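Local coordinates for putative HMP/thiamine permease protein YkoE (Bacillus subtilis, PDB 5EDL), which probably carries thiamine or its hydroxymethylpyrimidine precursor across the membrane, as the substrate-binding S component of an energy-coupling factor transporter, and is seen here with thiamine bound, at residues Tyr56-Pro61 against Asn176-Gly181; Phe17-Leu22 against Cys76-Pro81. One frame throughout, in Å; residues are numbered along the deposited sequence.

Contact 1 of 2, residues Tyr56-Pro61 against Asn176-Gly181; sequences YMIRKP and NGMALG
L180 reaches the ring of Y56 with both methyls, CD1 and CD2 each 3.7 Å from Y56 CE2; its CG stands anti to the backbone N (chi1 176°), which swings the fork to this ring. L180 CD2 also meets M57 CG at 4.1 Å. This is the tight part of the contact, and S166 and A170 of helix 140-170 pack against the same leucine. Beside it, the amide of L180 donates to M57 O, with N to O 3.1 Å and an N-H...O angle of 155°. M178 runs alongside I58, pointing the same way, its SD 4.1 Å from I58 CG1. On the looser side, where R59 and A179 are partly exposed, water joins the backbones: it donates to I58 O and accepts from A179 N at 2.8 Å.

R59, with positive phi just past the helix, lays its extended chain over A179 CB, closest at CD (3.7 Å). Its NE turns back to Y56 O at 2.8 Å, which helps fix the guanidinium, while NH2 forms a salt bridge with E183. Without the guanidinium, as with an alanine here, E183 would probably lose this charge partner and Y56 O the bond from NE, and the methyl of A179 much of its cover. The chemistry implies a helix-end junction: carbonyls of M57 and I58 closing helix 49-58 are met by amides of L180 and A179 opening helix 179-192, directly or through water, and sealed by apolar side chains.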
loop_
_atom_site.group_PDB
_atom_site.type_symbol
_atom_site.label_atom_id
_atom_site.label_comp_id
_atom_site.label_asym_id
_atom_site.label_seq_id
_atom_site.Cartn_x
_atom_site.Cartn_y
_atom_site.Cartn_z
ATOM N N TYR A 56 -7.623 -1.670 4.925
ATOM C CA TYR A 56 -7.698 -2.071 6.326
ATOM C C TYR A 56 -8.581 -1.100 7.135
ATOM O O TYR A 56 -9.333 -1.521 8.015
ATOM C CB TYR A 56 -6.277 -2.167 6.896
ATOM C CG TYR A 56 -6.140 -2.562 8.355
ATOM C CD1 TYR A 56 -6.476 -3.833 8.800
ATOM C CD2 TYR A 56 -5.627 -1.665 9.270
ATOM C CE1 TYR A 56 -6.332 -4.186 10.142
ATOM C CE2 TYR A 56 -5.470 -2.001 10.598
ATOM C CZ TYR A 56 -5.829 -3.253 11.035
ATOM O OH TYR A 56 -5.649 -3.549 12.352
ATOM N N MET A 57 -8.529 0.186 6.802
ATOM C CA MET A 57 -9.342 1.183 7.502
ATOM C C MET A 57 -10.809 1.115 7.108
ATOM O O MET A 57 -11.678 1.148 7.966
ATOM C CB MET A 57 -8.843 2.606 7.236
ATOM C CG MET A 57 -7.555 3.001 7.944
ATOM S SD MET A 57 -7.207 4.758 7.624
ATOM C CE MET A 57 -8.857 5.303 7.147
ATOM N N ILE A 58 -11.071 1.036 5.805
ATOM C CA ILE A 58 -12.415 1.253 5.286
ATOM C C ILE A 58 -13.150 -0.060 5.039
ATOM O O ILE A 58 -14.348 -0.164 5.294
ATOM C CB ILE A 58 -12.367 2.086 3.988
ATOM C CG1 ILE A 58 -11.827 3.484 4.301
ATOM C CG2 ILE A 58 -13.742 2.135 3.333
ATOM C CD1 ILE A 58 -11.532 4.328 3.076
ATOM N N ARG A 59 -12.412 -1.052 4.545
ATOM C CA ARG A 59 -12.885 -2.427 4.433
ATOM C C ARG A 59 -14.061 -2.564 3.466
ATOM O O ARG A 59 -15.002 -3.300 3.722
ATOM C CB ARG A 59 -13.248 -2.972 5.828
ATOM C CG ARG A 59 -12.051 -2.923 6.783
ATOM C CD ARG A 59 -12.236 -3.688 8.095
ATOM N NE ARG A 59 -10.977 -3.672 8.835
ATOM C CZ ARG A 59 -10.760 -4.261 10.000
ATOM N NH1 ARG A 59 -11.729 -4.923 10.612
ATOM N NH2 ARG A 59 -9.562 -4.173 10.561
ATOM N N LYS A 60 -13.984 -1.855 2.342
ATOM C CA LYS A 60 -14.992 -1.953 1.304
ATOM C C LYS A 60 -14.294 -2.110 -0.057
ATOM O O LYS A 60 -13.141 -1.734 -0.205
ATOM C CB LYS A 60 -15.909 -0.730 1.330
ATOM C CG LYS A 60 -16.667 -0.588 2.651
ATOM C CD LYS A 60 -17.653 0.549 2.659
ATOM C CE LYS A 60 -18.449 0.557 3.979
ATOM N NZ LYS A 60 -19.307 1.755 4.113
ATOM N N PRO A 61 -14.990 -2.704 -1.028
ATOM C CA PRO A 61 -14.360 -3.039 -2.306
ATOM C C PRO A 61 -13.867 -1.793 -3.030
ATOM O O PRO A 61 -14.531 -0.765 -3.027
ATOM C CB PRO A 61 -15.486 -3.725 -3.090
ATOM C CG PRO A 61 -16.463 -4.206 -2.024
ATOM C CD PRO A 61 -16.390 -3.166 -0.947
ATOM N N ASN A 176 -13.071 6.868 13.990
ATOM C CA ASN A 176 -14.251 6.332 14.661
ATOM C C ASN A 176 -15.435 6.131 13.729
ATOM O O ASN A 176 -16.307 5.318 14.008
ATOM C CB ASN A 176 -14.660 7.230 15.833
ATOM C CG ASN A 176 -13.968 6.836 17.118
ATOM O OD1 ASN A 176 -13.091 5.966 17.116
ATOM N ND2 ASN A 176 -14.354 7.464 18.223
ATOM N N GLY A 177 -15.463 6.866 12.623
ATOM C CA GLY A 177 -16.491 6.668 11.619
ATOM C C GLY A 177 -16.251 5.478 10.698
ATOM O O GLY A 177 -17.149 5.086 9.951
ATOM N N MET A 178 -15.048 4.906 10.749
ATOM C CA MET A 178 -14.641 3.848 9.819
ATOM C C MET A 178 -14.746 2.443 10.419
ATOM O O MET A 178 -14.807 2.281 11.633
ATOM C CB MET A 178 -13.196 4.068 9.361
ATOM C CG MET A 178 -12.846 5.494 8.942
ATOM S SD MET A 178 -13.340 5.904 7.261
ATOM C CE MET A 178 -15.029 6.422 7.527
ATOM N N ALA A 179 -14.730 1.431 9.555
ATOM C CA ALA A 179 -14.728 0.042 9.995
ATOM C C ALA A 179 -13.623 -0.248 11.028
ATOM O O ALA A 179 -13.876 -0.918 12.020
ATOM C CB ALA A 179 -14.590 -0.890 8.798
ATOM N N LEU A 180 -12.405 0.248 10.801
ATOM C CA LEU A 180 -11.311 -0.022 11.745
ATOM C C LEU A 180 -11.586 0.621 13.109
ATOM O O LEU A 180 -11.287 0.037 14.153
ATOM C CB LEU A 180 -9.966 0.467 11.202
ATOM C CG LEU A 180 -8.771 0.311 12.149
ATOM C CD1 LEU A 180 -8.516 -1.159 12.499
ATOM C CD2 LEU A 180 -7.512 0.930 11.533
ATOM N N GLY A 181 -12.137 1.830 13.090
ATOM C CA GLY A 181 -12.551 2.493 14.315
ATOM C C GLY A 181 -13.651 1.737 15.047
ATOM O O GLY A 181 -13.631 1.631 16.266
HETATM O O HOH W 1 -15.548 1.574 6.854
#

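Contact 2 of 2, residues Phe17-Leu22 against Cys76-Pro81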
loop_
_atom_site.group_PDB
_atom_site.type_symbol
_atom_site.label_atom_id
_atom_site.label_comp_id
_atom_site.label_asym_id
_atom_site.label_seq_id
_atom_site.Cartn_x
_atom_site.Cartn_y
_atom_site.Cartn_z
ATOM N N PHE A 17 0.175 10.568 1.571
ATOM C CA PHE A 17 1.189 9.577 1.245
ATOM C C PHE A 17 1.786 9.764 -0.149
ATOM O O PHE A 17 2.853 9.226 -0.432
ATOM C CB PHE A 17 0.626 8.160 1.405
ATOM C CG PHE A 17 0.806 7.628 2.783
ATOM C CD1 PHE A 17 -0.140 7.881 3.764
ATOM C CD2 PHE A 17 1.956 6.934 3.124
ATOM C CE1 PHE A 17 0.050 7.444 5.052
ATOM C CE2 PHE A 17 2.141 6.480 4.415
ATOM C CZ PHE A 17 1.193 6.734 5.378
ATOM N N ALA A 18 1.116 10.535 -1.004
ATOM C CA ALA A 18 1.708 10.928 -2.280
ATOM C C ALA A 18 3.004 11.695 -2.033
ATOM O O ALA A 18 3.974 11.537 -2.775
ATOM C CB ALA A 18 0.750 11.761 -3.095
ATOM N N VAL A 19 3.013 12.521 -0.991
ATOM C CA VAL A 19 4.208 13.251 -0.604
ATOM C C VAL A 19 5.319 12.292 -0.169
ATOM O O VAL A 19 6.467 12.442 -0.578
ATOM C CB VAL A 19 3.913 14.254 0.526
ATOM C CG1 VAL A 19 5.204 14.906 1.009
ATOM C CG2 VAL A 19 2.923 15.319 0.052
ATOM N N VAL A 20 4.965 11.291 0.632
ATOM C CA VAL A 20 5.931 10.273 1.043
ATOM C C VAL A 20 6.474 9.492 -0.153
ATOM O O VAL A 20 7.686 9.283 -0.273
ATOM C CB VAL A 20 5.313 9.266 2.038
ATOM C CG1 VAL A 20 6.357 8.203 2.440
ATOM C CG2 VAL A 20 4.750 9.977 3.246
ATOM N N TYR A 21 5.567 9.044 -1.020
ATOM C CA TYR A 21 5.929 8.343 -2.250
ATOM C C TYR A 21 6.971 9.136 -3.059
ATOM O O TYR A 21 7.936 8.576 -3.564
ATOM C CB TYR A 21 4.698 8.103 -3.135
ATOM C CG TYR A 21 3.752 7.006 -2.678
ATOM C CD1 TYR A 21 3.867 6.424 -1.421
ATOM C CD2 TYR A 21 2.752 6.548 -3.522
ATOM C CE1 TYR A 21 3.010 5.413 -1.021
ATOM C CE2 TYR A 21 1.897 5.544 -3.138
ATOM C CZ TYR A 21 2.031 4.980 -1.893
ATOM O OH TYR A 21 1.177 3.990 -1.534
ATOM N N LEU A 22 6.748 10.435 -3.194
ATOM C CA LEU A 22 7.623 11.267 -4.016
ATOM C C LEU A 22 9.036 11.338 -3.431
ATOM O O LEU A 22 10.028 11.289 -4.163
ATOM C CB LEU A 22 7.041 12.676 -4.160
ATOM C CG LEU A 22 7.847 13.661 -5.017
ATOM C CD1 LEU A 22 8.066 13.113 -6.426
ATOM C CD2 LEU A 22 7.151 15.016 -5.069
ATOM N N CYS A 76 2.510 12.193 -9.268
ATOM C CA CYS A 76 2.797 12.690 -10.608
ATOM C C CYS A 76 2.691 14.214 -10.650
ATOM O O CYS A 76 3.601 14.895 -11.118
ATOM C CB CYS A 76 1.848 12.065 -11.639
ATOM S SG CYS A 76 2.021 12.755 -13.328
ATOM N N LEU A 77 1.576 14.737 -10.140
ATOM C CA LEU A 77 1.331 16.178 -10.090
ATOM C C LEU A 77 2.426 16.936 -9.344
ATOM O O LEU A 77 2.825 18.024 -9.765
ATOM C CB LEU A 77 -0.028 16.482 -9.423
ATOM C CG LEU A 77 -1.286 15.962 -10.115
ATOM C CD1 LEU A 77 -2.541 16.468 -9.421
ATOM C CD2 LEU A 77 -1.283 16.334 -11.595
ATOM N N LEU A 78 2.878 16.370 -8.228
ATOM C CA LEU A 78 3.920 16.977 -7.402
ATOM C C LEU A 78 5.304 16.940 -8.045
ATOM O O LEU A 78 6.247 17.499 -7.501
ATOM C CB LEU A 78 3.986 16.292 -6.038
ATOM C CG LEU A 78 2.772 16.528 -5.137
ATOM C CD1 LEU A 78 2.864 15.699 -3.875
ATOM C CD2 LEU A 78 2.633 18.011 -4.813
ATOM N N GLY A 79 5.429 16.263 -9.180
ATOM C CA GLY A 79 6.652 16.336 -9.957
ATOM C C GLY A 79 7.482 15.071 -10.083
ATOM O O GLY A 79 8.690 15.157 -10.294
ATOM N N ASN A 80 6.855 13.907 -9.970
ATOM C CA ASN A 80 7.557 12.653 -10.257
ATOM C C ASN A 80 8.267 12.765 -11.606
ATOM O O ASN A 80 7.632 13.049 -12.613
ATOM C CB ASN A 80 6.596 11.463 -10.262
ATOM C CG ASN A 80 7.308 10.131 -10.483
ATOM O OD1 ASN A 80 7.692 9.792 -11.604
ATOM N ND2 ASN A 80 7.487 9.374 -9.413
ATOM N N PRO A 81 9.593 12.563 -11.619
ATOM C CA PRO A 81 10.424 12.791 -12.814
ATOM C C PRO A 81 10.055 11.887 -13.999
ATOM O O PRO A 81 10.342 12.232 -15.151
ATOM C CB PRO A 81 11.851 12.480 -12.324
ATOM C CG PRO A 81 11.770 12.489 -10.830
ATOM C CD PRO A 81 10.381 12.065 -10.481
#
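With CG of L22 anti to the backbone N (chi1 -179°), the leucine reaches out from helix 4-35 and forks over the turn that follows helix 63-77. L78 answers with its CG beside its own backbone N (chi1 -68°), which sends the chain back along the first helix toward V19. The end of L22 thus lands on the base of L78, L22 CD2 coming to 3.5 Å from L78 CB and to 3.6 Å from L78 O, while the end of L78 passes on to V19, L78 CD1 touching V19 CG2 at 3.9 Å and skimming the backbone of A18.

The other fork of L22 serves the backbone beyond. Its CD1 rests against the N80 amide, 3.8 Å from N80 N, and lies close to G79 as well. What presents this surface is the end of the helix. G79 has positive phi (114°) and closes a Schellman motif, in which G79 N donates to C76 O at 3.0 Å; at these backbone angles a CB would collide with the carbonyl oxygen of L78, so glycine suits the turn. The chain then turns so that N80 is buried, its OD1 bonded to S82 and its ND2 to E75, a residue of the thiamine pocket. V19 and L78 form the exposed border, whereas A18 and N80 lie inward.

The side chain of N80 is about 4 Å from the bound thiamine, and Y21, the neighbour of L22 in sequence, carries its ring away from this contact, touches the ligand and bonds to E68 through its hydroxyl. The arrangement is a Schellman-capped helix end packed on a neighbouring transmembrane helix, here at the border of the substrate pocket of an S component.

Both contacts set the end of one helix against another helix, and both lie about 15 Å from the centre of the chain, yet their surroundings differ. Contact 1 is buried and joins helix 49-58 to the start of helix 179-192; contact 2 is only partly buried and joins helix 4-35 to the end of helix 63-77. In the first, a direct backbone bond and a water accompany the apolar packing, and R59 looks outside the contact to E183, farther along helix 179-192; the second meets through apolar side chains and backbone alone. Helix 4-35 links them, since I9 and M10 touch contact 1. Their centres are about 25 Å apart, and thiamine adjoins contact 2.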